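Local atomic coordinates of hypothetical protein, IPT/TIG domain protein (Bacteroides ovatus, PDB entry 4HW6), a protein that is of unknown function but joins an IPT/TIG domain to a six-bladed beta-propeller and probably serves as an auxiliary binder of nutrients such as carbohydrates. Residues Tyr109-Phe114 / Thr378-Gly383; Trp125-Gly130 / Ala163-Asp168; Asn188-Gly193 / Ile209-Arg214; Ile341-Glu346 / Lys414-Gly419; Arg368-Thr371 / Arg375-Thr378. All coordinates share one frame; numbering follows the deposited sequence.

Contact 1: residues Tyr109-Phe114 / Thr378-Gly383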
# COMPACT_ATOMS: atom_id res chain seq x y z
N TYR A 109 12.15 -2.44 -6.19
CA TYR A 109 10.74 -2.14 -6.15
C TYR A 109 10.48 -1.22 -7.31
O TYR A 109 11.30 -0.36 -7.63
CB TYR A 109 10.37 -1.49 -4.84
CG TYR A 109 10.34 -2.48 -3.71
CD1 TYR A 109 11.52 -2.93 -3.13
CD2 TYR A 109 9.14 -3.00 -3.25
CE1 TYR A 109 11.50 -3.85 -2.11
CE2 TYR A 109 9.12 -3.92 -2.21
CZ TYR A 109 10.31 -4.34 -1.66
OH TYR A 109 10.31 -5.25 -0.63
N VAL A 110 9.34 -1.40 -7.95
CA VAL A 110 8.99 -0.61 -9.09
C VAL A 110 7.55 -0.15 -8.95
O VAL A 110 6.75 -0.78 -8.24
CB VAL A 110 9.17 -1.39 -10.41
CG1 VAL A 110 10.64 -1.69 -10.67
CG2 VAL A 110 8.32 -2.67 -10.39
N VAL A 111 7.24 0.96 -9.60
CA VAL A 111 5.87 1.41 -9.73
C VAL A 111 5.31 0.79 -11.00
O VAL A 111 5.97 0.79 -12.06
CB VAL A 111 5.74 2.94 -9.80
CG1 VAL A 111 4.25 3.30 -9.86
CG2 VAL A 111 6.42 3.65 -8.61
N THR A 112 4.10 0.22 -10.91
CA THR A 112 3.38 -0.31 -12.06
C THR A 112 1.95 0.27 -12.06
O THR A 112 1.54 0.94 -11.10
CB THR A 112 3.31 -1.84 -12.08
OG1 THR A 112 2.81 -2.34 -10.84
CG2 THR A 112 4.67 -2.44 -12.38
N THR A 113 1.19 0.02 -13.12
CA THR A 113 -0.21 0.43 -13.18
C THR A 113 -1.11 -0.79 -12.95
O THR A 113 -1.01 -1.76 -13.68
CB THR A 113 -0.53 1.13 -14.51
OG1 THR A 113 0.33 2.29 -14.62
CG2 THR A 113 -2.01 1.55 -14.57
N PHE A 114 -1.95 -0.71 -11.92
CA PHE A 114 -2.82 -1.80 -11.50
C PHE A 114 -4.22 -1.71 -12.12
O PHE A 114 -4.71 -2.67 -12.72
CB PHE A 114 -2.88 -1.81 -9.97
CG PHE A 114 -3.81 -2.84 -9.38
CD1 PHE A 114 -3.81 -4.15 -9.83
CD2 PHE A 114 -4.67 -2.49 -8.35
CE1 PHE A 114 -4.69 -5.09 -9.29
CE2 PHE A 114 -5.53 -3.42 -7.80
CZ PHE A 114 -5.54 -4.71 -8.28
N THR A 378 11.89 10.45 0.82
CA THR A 378 11.02 10.22 -0.33
C THR A 378 11.16 8.76 -0.82
O THR A 378 12.26 8.29 -1.06
CB THR A 378 11.30 11.25 -1.43
OG1 THR A 378 10.97 12.55 -0.90
CG2 THR A 378 10.43 10.96 -2.70
N TYR A 379 10.05 8.04 -0.87
CA TYR A 379 10.07 6.64 -1.28
C TYR A 379 9.92 6.45 -2.79
O TYR A 379 10.64 5.61 -3.37
CB TYR A 379 8.95 5.92 -0.55
CG TYR A 379 8.78 4.43 -0.79
CD1 TYR A 379 9.80 3.50 -0.49
CD2 TYR A 379 7.58 3.94 -1.26
CE1 TYR A 379 9.60 2.14 -0.67
CE2 TYR A 379 7.38 2.58 -1.45
CZ TYR A 379 8.38 1.69 -1.17
OH TYR A 379 8.13 0.35 -1.38
N ALA A 380 9.04 7.22 -3.42
CA ALA A 380 8.77 7.08 -4.85
C ALA A 380 8.31 8.39 -5.50
O ALA A 380 7.61 9.18 -4.85
CB ALA A 380 7.73 5.96 -5.08
N GLY A 381 8.69 8.58 -6.76
CA GLY A 381 8.25 9.73 -7.56
C GLY A 381 9.38 10.66 -7.90
O GLY A 381 10.50 10.47 -7.43
N ARG A 382 9.06 11.64 -8.74
CA ARG A 382 9.99 12.67 -9.21
C ARG A 382 11.20 12.07 -9.97
O ARG A 382 12.33 12.57 -9.91
CB ARG A 382 10.43 13.56 -8.05
CG ARG A 382 9.27 14.26 -7.37
CD ARG A 382 9.75 15.08 -6.19
NE ARG A 382 10.41 16.32 -6.59
CZ ARG A 382 9.79 17.49 -6.73
NH1 ARG A 382 8.47 17.57 -6.61
NH2 ARG A 382 10.49 18.58 -7.05
N GLY A 383 10.93 10.99 -10.70
CA GLY A 383 11.93 10.36 -11.56
C GLY A 383 12.19 11.14 -12.83
O GLY A 383 11.52 12.13 -13.13
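Val111 and Ala380 face each other across the more enclosed half of this contact, methyl to methyl, with Val111 CG2 4.4 Å from Ala380 CB. Both residues are buried, and both side chains leave the backbone toward the opposing segment. With the two CA atoms 8.0 Å apart, so small a pair as a valine and an alanine is enough to span the gap. Val111 also packs on Asp392 and Ala399.

Residues 109-114 form a strand of their propeller blade, between the short edge strand 393-394 and strand 425-431, whereas 378-383 runs off the end of strand 375-380 in the preceding blade. The chain's early strand is thus sewn to its last ones, the closure often likened to Velcro in propellers, and the present contact packs that seam against its neighbour. A classic beta bulge, in which Tyr379 and Ala380 both face Val367, upsets the usual alternation of sides here. Beyond it Gly381 has phi 113°, where a CB would jam against the carbonyl O of Ala380.

The looser half belongs to two partly exposed tyrosines. Tyr379 holds its CG anti to the backbone N (chi1 -179°), and this reach brings Tyr379 OH to 4.0 Å from Tyr109 CD2. The two side chains cross obliquely, without stacking and without a hydrogen bond. The same hydroxyl oxygen packs more closely on the ring of Phe416, while Leu395 touches both tyrosines.

Contact 2: residues Trp125-Gly130 / Ala163-Asp168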
# COMPACT_ATOMS: atom_id res chain seq x y z
N TRP A 125 -11.32 9.26 -20.70
CA TRP A 125 -11.66 7.96 -20.10
C TRP A 125 -13.15 7.86 -19.89
O TRP A 125 -13.87 8.87 -19.89
CB TRP A 125 -10.95 7.76 -18.76
CG TRP A 125 -11.30 8.78 -17.69
CD1 TRP A 125 -12.21 8.64 -16.68
CD2 TRP A 125 -10.73 10.08 -17.54
NE1 TRP A 125 -12.25 9.78 -15.92
CE2 TRP A 125 -11.36 10.68 -16.44
CE3 TRP A 125 -9.76 10.80 -18.25
CZ2 TRP A 125 -11.04 11.97 -16.01
CZ3 TRP A 125 -9.44 12.07 -17.83
CH2 TRP A 125 -10.06 12.64 -16.71
N ASP A 126 -13.62 6.64 -19.73
CA ASP A 126 -15.01 6.37 -19.40
C ASP A 126 -15.08 6.06 -17.91
O ASP A 126 -14.13 5.52 -17.36
CB ASP A 126 -15.51 5.18 -20.20
CG ASP A 126 -15.46 5.41 -21.70
OD1 ASP A 126 -15.77 6.53 -22.15
OD2 ASP A 126 -15.08 4.46 -22.41
N VAL A 127 -16.21 6.36 -17.28
CA VAL A 127 -16.46 5.98 -15.91
C VAL A 127 -17.54 4.89 -15.88
O VAL A 127 -18.69 5.12 -16.27
CB VAL A 127 -16.83 7.19 -15.04
CG1 VAL A 127 -17.28 6.74 -13.66
CG2 VAL A 127 -15.67 8.17 -14.96
N LEU A 128 -17.17 3.70 -15.44
CA LEU A 128 -18.08 2.57 -15.36
C LEU A 128 -17.59 1.48 -14.42
O LEU A 128 -16.38 1.35 -14.18
CB LEU A 128 -18.31 1.91 -16.71
CG LEU A 128 -17.14 1.19 -17.38
CD1 LEU A 128 -17.63 0.13 -18.36
CD2 LEU A 128 -16.28 2.18 -18.12
N ALA A 129 -18.55 0.73 -13.89
CA ALA A 129 -18.27 -0.51 -13.18
C ALA A 129 -17.89 -1.56 -14.23
O ALA A 129 -18.51 -1.66 -15.29
CB ALA A 129 -19.51 -0.97 -12.41
N GLY A 130 -16.87 -2.33 -13.92
CA GLY A 130 -16.48 -3.42 -14.78
C GLY A 130 -15.34 -4.27 -14.22
O GLY A 130 -14.81 -3.98 -13.14
N ALA A 163 -17.36 9.25 -7.97
CA ALA A 163 -17.83 7.93 -7.55
C ALA A 163 -16.99 7.34 -6.43
O ALA A 163 -15.76 7.47 -6.39
CB ALA A 163 -17.86 6.95 -8.72
N PHE A 164 -17.72 6.64 -5.57
CA PHE A 164 -17.21 5.74 -4.54
C PHE A 164 -16.98 4.38 -5.22
O PHE A 164 -17.89 3.86 -5.88
CB PHE A 164 -18.30 5.63 -3.49
CG PHE A 164 -17.86 5.02 -2.19
CD1 PHE A 164 -17.45 3.71 -2.12
CD2 PHE A 164 -17.92 5.77 -1.04
CE1 PHE A 164 -17.09 3.16 -0.90
CE2 PHE A 164 -17.55 5.22 0.18
CZ PHE A 164 -17.14 3.92 0.24
N ARG A 165 -15.79 3.84 -5.10
CA ARG A 165 -15.48 2.59 -5.82
C ARG A 165 -15.15 1.44 -4.88
O ARG A 165 -14.71 1.64 -3.73
CB ARG A 165 -14.32 2.79 -6.80
CG ARG A 165 -14.50 3.95 -7.78
CD ARG A 165 -15.71 3.80 -8.67
NE ARG A 165 -15.66 2.61 -9.52
CZ ARG A 165 -15.46 2.61 -10.85
NH1 ARG A 165 -15.25 3.74 -11.52
NH2 ARG A 165 -15.44 1.46 -11.51
N HIS A 166 -15.35 0.23 -5.40
CA HIS A 166 -15.09 -1.02 -4.65
C HIS A 166 -14.31 -1.97 -5.54
O HIS A 166 -14.83 -2.46 -6.54
CB HIS A 166 -16.41 -1.63 -4.25
CG HIS A 166 -16.30 -3.03 -3.72
ND1 HIS A 166 -17.33 -3.94 -3.83
CD2 HIS A 166 -15.30 -3.67 -3.07
CE1 HIS A 166 -16.97 -5.08 -3.28
NE2 HIS A 166 -15.74 -4.95 -2.81
N VAL A 167 -13.07 -2.23 -5.14
CA VAL A 167 -12.23 -3.18 -5.81
C VAL A 167 -12.44 -4.54 -5.13
O VAL A 167 -12.11 -4.71 -3.96
CB VAL A 167 -10.74 -2.78 -5.75
CG1 VAL A 167 -9.89 -3.82 -6.44
CG2 VAL A 167 -10.51 -1.40 -6.39
N ASP A 168 -12.99 -5.48 -5.89
CA ASP A 168 -13.32 -6.84 -5.43
C ASP A 168 -12.31 -7.81 -6.03
O ASP A 168 -12.39 -8.16 -7.21
CB ASP A 168 -14.75 -7.16 -5.90
CG ASP A 168 -15.22 -8.56 -5.56
OD1 ASP A 168 -14.43 -9.44 -5.16
OD2 ASP A 168 -16.42 -8.79 -5.74
O HOH W 1 -14.38 3.75 -14.25
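A side chain reaching out to a backbone defines this contact: the guanidinium of Arg165, on a middle strand of a propeller blade, meets the carbonyl of Leu128 in the loop that leads into edge strand 130-131. Strand 173-177 lies between the two in the sheet, and the arginine side chain spans it. Arg165 NH2 donates to Leu128 O at 2.8 Å, with an N-H...O angle of 138°. The bond is bent in a second sense too, since the donor stands above the carbonyl plane, 46° out of it, and the oxygen is tilted from the guanidinium plane. Water 1 completes the link, lying in that plane at the group's edge: it accepts from Arg165 NH1 at 2.9 Å and from Leu128 N at 3.0 Å.

Bends at chi2 and chi3 fold the arginine chain and set its head beside the loop. Val127 CG1 approaches NH1 of Arg165 at 4.2 Å, and Ala129 CA lies 3.8 Å from Arg165 NH2. Further grip comes from strand 173-177, where Asp175 O takes NE and Val174 O shares NH2. A leucine in place of Arg165 would probably leave the carbonyls of Leu128, Val174 and Asp175 without this donor and set the loop free to shift.

A buried cation held by neutral carbonyls and a water probably has its charge spread over several dipoles, so directional bonding carries the contact.

Contact 3: residues Asn188-Gly193 / Ile209-Arg214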
# COMPACT_ATOMS: atom_id res chain seq x y z
N ASN A 188 -13.84 4.69 6.76
CA ASN A 188 -13.16 3.84 7.72
C ASN A 188 -14.14 2.74 8.13
O ASN A 188 -15.22 2.65 7.56
CB ASN A 188 -12.70 4.67 8.94
CG ASN A 188 -11.46 4.11 9.59
OD1 ASN A 188 -11.27 2.87 9.69
ND2 ASN A 188 -10.59 5.00 10.05
N PHE A 189 -13.74 1.90 9.07
CA PHE A 189 -14.59 0.85 9.59
C PHE A 189 -14.60 0.87 11.11
O PHE A 189 -13.56 1.10 11.76
CB PHE A 189 -14.13 -0.52 9.08
CG PHE A 189 -14.32 -0.69 7.60
CD1 PHE A 189 -13.42 -0.19 6.70
CD2 PHE A 189 -15.41 -1.38 7.11
CE1 PHE A 189 -13.64 -0.31 5.34
CE2 PHE A 189 -15.62 -1.52 5.76
CZ PHE A 189 -14.73 -0.99 4.87
N THR A 190 -15.76 0.60 11.67
CA THR A 190 -15.90 0.53 13.12
C THR A 190 -15.31 -0.79 13.64
O THR A 190 -14.95 -1.67 12.85
CB THR A 190 -17.37 0.64 13.56
OG1 THR A 190 -18.09 -0.54 13.15
CG2 THR A 190 -18.06 1.88 12.97
N LEU A 191 -15.21 -0.93 14.96
CA LEU A 191 -14.72 -2.18 15.55
C LEU A 191 -15.65 -3.36 15.22
O LEU A 191 -15.19 -4.50 15.18
CB LEU A 191 -14.54 -2.04 17.06
CG LEU A 191 -13.48 -1.01 17.50
CD1 LEU A 191 -13.28 -1.10 19.01
CD2 LEU A 191 -12.17 -1.16 16.73
N ASN A 192 -16.93 -3.08 14.97
CA ASN A 192 -17.85 -4.15 14.58
C ASN A 192 -17.78 -4.46 13.08
O ASN A 192 -18.41 -5.40 12.60
CB ASN A 192 -19.27 -3.82 15.04
CG ASN A 192 -19.43 -3.93 16.55
OD1 ASN A 192 -18.71 -4.69 17.21
ND2 ASN A 192 -20.37 -3.18 17.12
N GLY A 193 -17.00 -3.69 12.33
CA GLY A 193 -16.78 -3.92 10.92
C GLY A 193 -17.77 -3.18 10.04
O GLY A 193 -17.81 -3.41 8.84
N ILE A 209 -21.73 12.15 9.36
CA ILE A 209 -21.10 10.85 9.42
C ILE A 209 -22.21 9.82 9.25
O ILE A 209 -23.20 9.82 9.98
CB ILE A 209 -20.32 10.60 10.72
CG1 ILE A 209 -19.37 11.75 11.01
CG2 ILE A 209 -19.59 9.27 10.63
CD1 ILE A 209 -18.54 11.57 12.28
N TYR A 210 -22.04 8.99 8.23
CA TYR A 210 -22.97 7.93 7.88
C TYR A 210 -22.34 6.58 8.15
O TYR A 210 -21.10 6.48 8.24
CB TYR A 210 -23.31 8.00 6.41
CG TYR A 210 -24.19 9.14 5.99
CD1 TYR A 210 -25.58 9.03 6.08
CD2 TYR A 210 -23.64 10.33 5.52
CE1 TYR A 210 -26.41 10.06 5.70
CE2 TYR A 210 -24.48 11.38 5.13
CZ TYR A 210 -25.86 11.23 5.20
OH TYR A 210 -26.76 12.24 4.83
N LEU A 211 -23.18 5.57 8.30
CA LEU A 211 -22.74 4.19 8.48
C LEU A 211 -23.44 3.29 7.48
O LEU A 211 -24.66 3.41 7.27
CB LEU A 211 -23.04 3.74 9.92
CG LEU A 211 -22.61 2.35 10.36
CD1 LEU A 211 -22.23 2.36 11.84
CD2 LEU A 211 -23.71 1.33 10.11
N PHE A 212 -22.69 2.36 6.86
CA PHE A 212 -23.29 1.30 6.04
C PHE A 212 -23.04 -0.01 6.77
O PHE A 212 -21.89 -0.34 7.11
CB PHE A 212 -22.68 1.26 4.64
CG PHE A 212 -22.98 2.47 3.80
CD1 PHE A 212 -22.19 3.63 3.92
CD2 PHE A 212 -24.03 2.48 2.92
CE1 PHE A 212 -22.48 4.76 3.17
CE2 PHE A 212 -24.33 3.61 2.16
CZ PHE A 212 -23.56 4.74 2.29
N THR A 213 -24.10 -0.77 7.03
CA THR A 213 -23.98 -1.90 7.96
C THR A 213 -23.38 -3.13 7.28
O THR A 213 -23.77 -3.51 6.18
CB THR A 213 -25.33 -2.30 8.58
OG1 THR A 213 -26.20 -2.79 7.55
CG2 THR A 213 -25.99 -1.12 9.27
N ARG A 214 -22.43 -3.75 7.97
CA ARG A 214 -21.81 -5.00 7.51
C ARG A 214 -22.86 -6.11 7.33
O ARG A 214 -22.80 -6.88 6.37
CB ARG A 214 -20.75 -5.45 8.51
CG ARG A 214 -19.95 -6.69 8.10
CD ARG A 214 -19.07 -7.12 9.27
NE ARG A 214 -18.30 -8.33 8.99
CZ ARG A 214 -17.74 -9.11 9.91
NH1 ARG A 214 -17.83 -8.81 11.21
NH2 ARG A 214 -17.07 -10.19 9.55
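Arg214 lies stretched along the peptides of Asn192 and Gly193. Its aliphatic stem does most of the touching: Arg214 CB sits 3.6 Å from Gly193 O, and Arg214 CD comes to 3.9 Å from Gly193 O. Farther out, Arg214 NH1 stands near Asn192 O, yet no hydrogen bond joins the segments; Asn192 was modelled in two conformers, so its approach is approximate. The chain holds this line because CG is anti to the backbone N (chi1 -175°) and each following bond to NE is likewise extended. A second touch, between methyls of Thr190 and Leu211, is doubtful in detail, as Leu211 too has two conformers.

What presents those carbonyls is a type I beta turn from Thr190 to Gly193, closed by Gly193 N to Thr190 O at 2.9 Å. Gly193 itself has a positive phi of 91°; a CB there would strike the carbonyl of Asn192 and come within 3.1 Å of Arg214 CD, so the close passage of the arginine depends on the absent side chain. Thr190 OG1 steadies the turn from within, accepting a hydrogen bond from the backbone N of Asp194 and a weak one from Asn192 N. Asp194 works on the other segment as well, its carboxylate receiving the backbone N of Arg214.

In the four-stranded blade, the turn links edge strand 184-189 to strand 195-199, which separates it from strand 207-212. The contact therefore brings together the ends of two strands of the sheet, where Arg214 also touches Asn149 and Phe189 packs on Met145 of strand 143-146 from the adjacent blade.

Contact 4: residues Ile341-Glu346 / Lys414-Gly419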
# COMPACT_ATOMS: atom_id res chain seq x y z
N ILE A 341 -0.58 5.88 5.89
CA ILE A 341 -0.83 4.61 6.56
C ILE A 341 0.41 4.13 7.28
O ILE A 341 1.53 4.44 6.91
CB ILE A 341 -1.26 3.52 5.56
CG1 ILE A 341 -0.20 3.37 4.43
CG2 ILE A 341 -2.64 3.84 4.99
CD1 ILE A 341 -0.41 2.14 3.58
N PHE A 342 0.19 3.33 8.32
CA PHE A 342 1.26 2.70 9.04
C PHE A 342 1.60 1.33 8.46
O PHE A 342 0.71 0.52 8.21
CB PHE A 342 0.88 2.57 10.50
CG PHE A 342 0.85 3.89 11.22
CD1 PHE A 342 2.01 4.44 11.72
CD2 PHE A 342 -0.34 4.57 11.42
CE1 PHE A 342 2.01 5.67 12.39
CE2 PHE A 342 -0.35 5.79 12.07
CZ PHE A 342 0.82 6.33 12.59
N VAL A 343 2.89 1.08 8.26
CA VAL A 343 3.35 -0.16 7.69
C VAL A 343 4.50 -0.71 8.53
O VAL A 343 5.47 0.01 8.83
CB VAL A 343 3.79 0.03 6.22
CG1 VAL A 343 4.33 -1.26 5.65
CG2 VAL A 343 2.62 0.54 5.38
N LYS A 344 4.39 -1.97 8.94
CA LYS A 344 5.41 -2.60 9.78
C LYS A 344 6.77 -2.63 9.09
O LYS A 344 6.87 -2.97 7.90
CB LYS A 344 4.98 -4.01 10.18
CG LYS A 344 5.52 -4.48 11.53
CD LYS A 344 4.68 -5.62 12.08
CE LYS A 344 4.63 -5.62 13.60
NZ LYS A 344 3.95 -6.83 14.13
N ASN A 345 7.81 -2.23 9.81
CA ASN A 345 9.17 -2.31 9.31
C ASN A 345 9.91 -3.36 10.16
O ASN A 345 10.12 -3.18 11.36
CB ASN A 345 9.86 -0.95 9.39
CG ASN A 345 11.25 -0.96 8.80
OD1 ASN A 345 11.89 -2.01 8.66
ND2 ASN A 345 11.75 0.21 8.45
N GLU A 346 10.30 -4.46 9.53
CA GLU A 346 10.99 -5.54 10.24
C GLU A 346 12.34 -5.12 10.85
O GLU A 346 12.74 -5.68 11.86
CB GLU A 346 11.14 -6.77 9.33
CG GLU A 346 9.82 -7.49 9.09
CD GLU A 346 9.13 -7.93 10.38
OE1 GLU A 346 9.78 -8.60 11.21
OE2 GLU A 346 7.94 -7.58 10.58
N LYS A 414 1.65 -8.14 -0.45
CA LYS A 414 2.89 -7.39 -0.18
C LYS A 414 3.16 -6.28 -1.20
O LYS A 414 4.18 -6.28 -1.88
CB LYS A 414 4.10 -8.33 -0.11
CG LYS A 414 3.98 -9.48 0.89
CD LYS A 414 3.87 -9.01 2.32
CE LYS A 414 3.99 -10.19 3.29
NZ LYS A 414 3.06 -10.11 4.46
N CYS A 415 2.25 -5.32 -1.29
CA CYS A 415 2.38 -4.21 -2.23
C CYS A 415 1.58 -3.03 -1.76
O CYS A 415 0.64 -3.18 -0.97
CB CYS A 415 1.91 -4.66 -3.63
SG CYS A 415 0.17 -5.19 -3.70
N PHE A 416 1.97 -1.83 -2.20
CA PHE A 416 1.17 -0.64 -2.01
C PHE A 416 0.25 -0.42 -3.22
O PHE A 416 0.65 -0.69 -4.36
CB PHE A 416 2.04 0.60 -1.91
CG PHE A 416 2.87 0.68 -0.66
CD1 PHE A 416 4.13 0.16 -0.63
CD2 PHE A 416 2.37 1.31 0.47
CE1 PHE A 416 4.91 0.24 0.51
CE2 PHE A 416 3.15 1.39 1.63
CZ PHE A 416 4.41 0.87 1.63
N TYR A 417 -0.93 0.15 -2.96
CA TYR A 417 -1.78 0.75 -4.01
C TYR A 417 -1.78 2.25 -3.76
O TYR A 417 -1.94 2.70 -2.62
CB TYR A 417 -3.22 0.19 -4.03
CG TYR A 417 -3.22 -1.30 -4.14
CD1 TYR A 417 -2.65 -1.94 -5.24
CD2 TYR A 417 -3.76 -2.08 -3.13
CE1 TYR A 417 -2.59 -3.31 -5.31
CE2 TYR A 417 -3.72 -3.46 -3.20
CZ TYR A 417 -3.14 -4.07 -4.29
OH TYR A 417 -3.08 -5.44 -4.31
N ILE A 418 -1.58 3.03 -4.83
CA ILE A 418 -1.57 4.47 -4.78
C ILE A 418 -2.65 5.01 -5.70
O ILE A 418 -2.69 4.65 -6.89
CB ILE A 418 -0.22 5.04 -5.30
CG1 ILE A 418 0.97 4.39 -4.57
CG2 ILE A 418 -0.21 6.58 -5.19
CD1 ILE A 418 1.04 4.67 -3.09
N GLY A 419 -3.51 5.87 -5.16
CA GLY A 419 -4.51 6.56 -5.96
C GLY A 419 -3.87 7.78 -6.56
O GLY A 419 -3.66 8.81 -5.89
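Phe416 holds its CG anti to its carbonyl carbon (chi1 -69°), a rotation that swings the ring off strand 415-419 toward Ile341 and Val343. Ile341 answers with CG1 in the crowded position between backbone N and carbonyl carbon (chi1 55°), which projects CD1 to the ring. The two aliphatic side chains converge on one ring atom: Ile341 CD1 lies 4.1 Å from Phe416 CE2, at the ring's edge and near its plane, and Val343 CG2 reaches the same Phe416 CE2 at 3.9 Å on an oblique path. Val343 and Phe416 approach from opposite directions, whereas the isoleucine comes in at a slant.

The strands belong to successive propeller blades. Strand 337-344 is the end strand of its sheet, and strand 415-420 is the second of the next, beside strand 404-410; the contact lies close to the centre of the chain. Tyr409 meets the Phe416 ring edge-to-face, Tyr358 meets it at an intermediate angle, and Ile407 and Ile429 add further aliphatic cover.

With no hydrogen bond between them, these two segments meet through nondirectional apolar packing, which rests on close fit.

Contact 5: residues Arg368-Thr371 / Arg375-Thr378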
# COMPACT_ATOMS: atom_id res chain seq x y z
N ARG A 368 6.06 9.41 0.41
CA ARG A 368 7.11 9.73 1.36
C ARG A 368 6.95 8.88 2.60
O ARG A 368 5.90 8.25 2.78
CB ARG A 368 7.13 11.25 1.66
CG ARG A 368 7.34 12.04 0.37
CD ARG A 368 7.38 13.54 0.52
NE ARG A 368 8.67 13.99 1.02
CZ ARG A 368 8.90 15.24 1.38
NH1 ARG A 368 7.95 16.15 1.24
NH2 ARG A 368 10.07 15.61 1.84
N VAL A 369 7.98 8.85 3.44
CA VAL A 369 7.95 8.06 4.66
C VAL A 369 8.35 8.94 5.81
O VAL A 369 9.35 9.66 5.72
CB VAL A 369 8.90 6.87 4.59
CG1 VAL A 369 8.73 5.98 5.82
CG2 VAL A 369 8.64 6.06 3.34
N LEU A 370 7.57 8.87 6.89
CA LEU A 370 7.91 9.50 8.17
C LEU A 370 8.26 8.37 9.14
O LEU A 370 7.43 7.50 9.43
CB LEU A 370 6.72 10.31 8.67
CG LEU A 370 6.84 10.94 10.07
CD1 LEU A 370 8.05 11.88 10.18
CD2 LEU A 370 5.55 11.68 10.39
N THR A 371 9.49 8.39 9.65
CA THR A 371 9.95 7.35 10.56
C THR A 371 9.68 7.76 12.00
O THR A 371 9.37 8.93 12.26
CB THR A 371 11.44 7.08 10.36
OG1 THR A 371 12.20 8.22 10.83
CG2 THR A 371 11.73 6.84 8.89
N ARG A 375 12.11 11.44 10.87
CA ARG A 375 12.78 11.72 9.60
C ARG A 375 11.85 11.50 8.43
O ARG A 375 11.10 10.54 8.42
CB ARG A 375 14.02 10.85 9.42
CG ARG A 375 14.79 11.20 8.15
CD ARG A 375 16.15 10.53 8.04
NE ARG A 375 17.15 11.11 8.94
CZ ARG A 375 17.79 12.28 8.77
NH1 ARG A 375 17.56 13.09 7.73
NH2 ARG A 375 18.67 12.67 9.69
N VAL A 376 11.88 12.41 7.47
CA VAL A 376 11.05 12.33 6.27
C VAL A 376 11.96 12.01 5.11
O VAL A 376 12.93 12.74 4.88
CB VAL A 376 10.34 13.65 5.96
CG1 VAL A 376 9.55 13.51 4.66
CG2 VAL A 376 9.44 14.06 7.12
N THR A 377 11.67 10.92 4.39
CA THR A 377 12.43 10.55 3.19
C THR A 377 11.44 10.31 2.05
O THR A 377 10.27 10.07 2.31
CB THR A 377 13.27 9.29 3.42
OG1 THR A 377 12.38 8.22 3.76
CG2 THR A 377 14.30 9.51 4.53
N THR A 378 11.89 10.45 0.82
CA THR A 378 11.02 10.22 -0.33
C THR A 378 11.16 8.76 -0.82
O THR A 378 12.26 8.29 -1.06
CB THR A 378 11.30 11.25 -1.43
OG1 THR A 378 10.97 12.55 -0.90
CG2 THR A 378 10.43 10.96 -2.70
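Val369 N donates to Thr377 O at 2.8 Å with an N-H...O angle of 161°, the shortest polar bond between these strands. Its return bond, Thr377 N to Val369 O at 3.0 Å, completes a hydrogen-bonded antiparallel pair. Val369 O is gripped twice, because the CA-H of Val376 also points at it, Val376 CA to Val369 O 3.2 Å. One step on, Thr371 N binds Arg375 O, and Thr371 OG1 accepts the backbone N of Arg375 at 3.2 Å, so the threonine hydroxyl takes over where the backbone ladder ends. This is the turn end of the hairpin 366-370/375-380, two adjacent strands toward the outer side of their propeller blade.

On the face shared by Arg368, Leu370, Val376 and Thr378, the arginine bends at chi3 (79°) and spreads its guanidinium across the next strand. Val376 CG1 lies over one face of that group, 3.6 Å from Arg368 NH2, while Leu370 CD1 meets Val376 CG2 at 4.0 Å. The charged end is claimed by salt bridges from NH2 to Asp326 and from NH1 to Asp361; Asp326 also bonds Thr378 OG1. Replacing Arg368 by an alanine would probably leave both aspartates without their cationic mate and uncover CG1 of Val376.

Two carboxylates set against one buried arginine are likely to hold it in its charged form, and its charge in turn probably eases the repulsion between them.

Contacts 1 and 4 join successive blades, the other three lie chiefly within single ones, and chemistry follows that division. Between blades the segments meet through side chains with no hydrogen bond: contact 4 is near the chain centre and wholly apolar, whereas contact 1, farther out, is partly exposed and includes a tyrosine pair. They connect the same two sheets and touch through Tyr379 and Phe416. Contact 5 shares Thr378 and strand 375-380 with contact 1, but is a hydrogen-bonded ladder. Contacts 2 and 3 lie more peripherally, about 21 Å apart between centres; each uses an arginine against backbone carbonyls, bonded in contact 2 and merely alongside in contact 3.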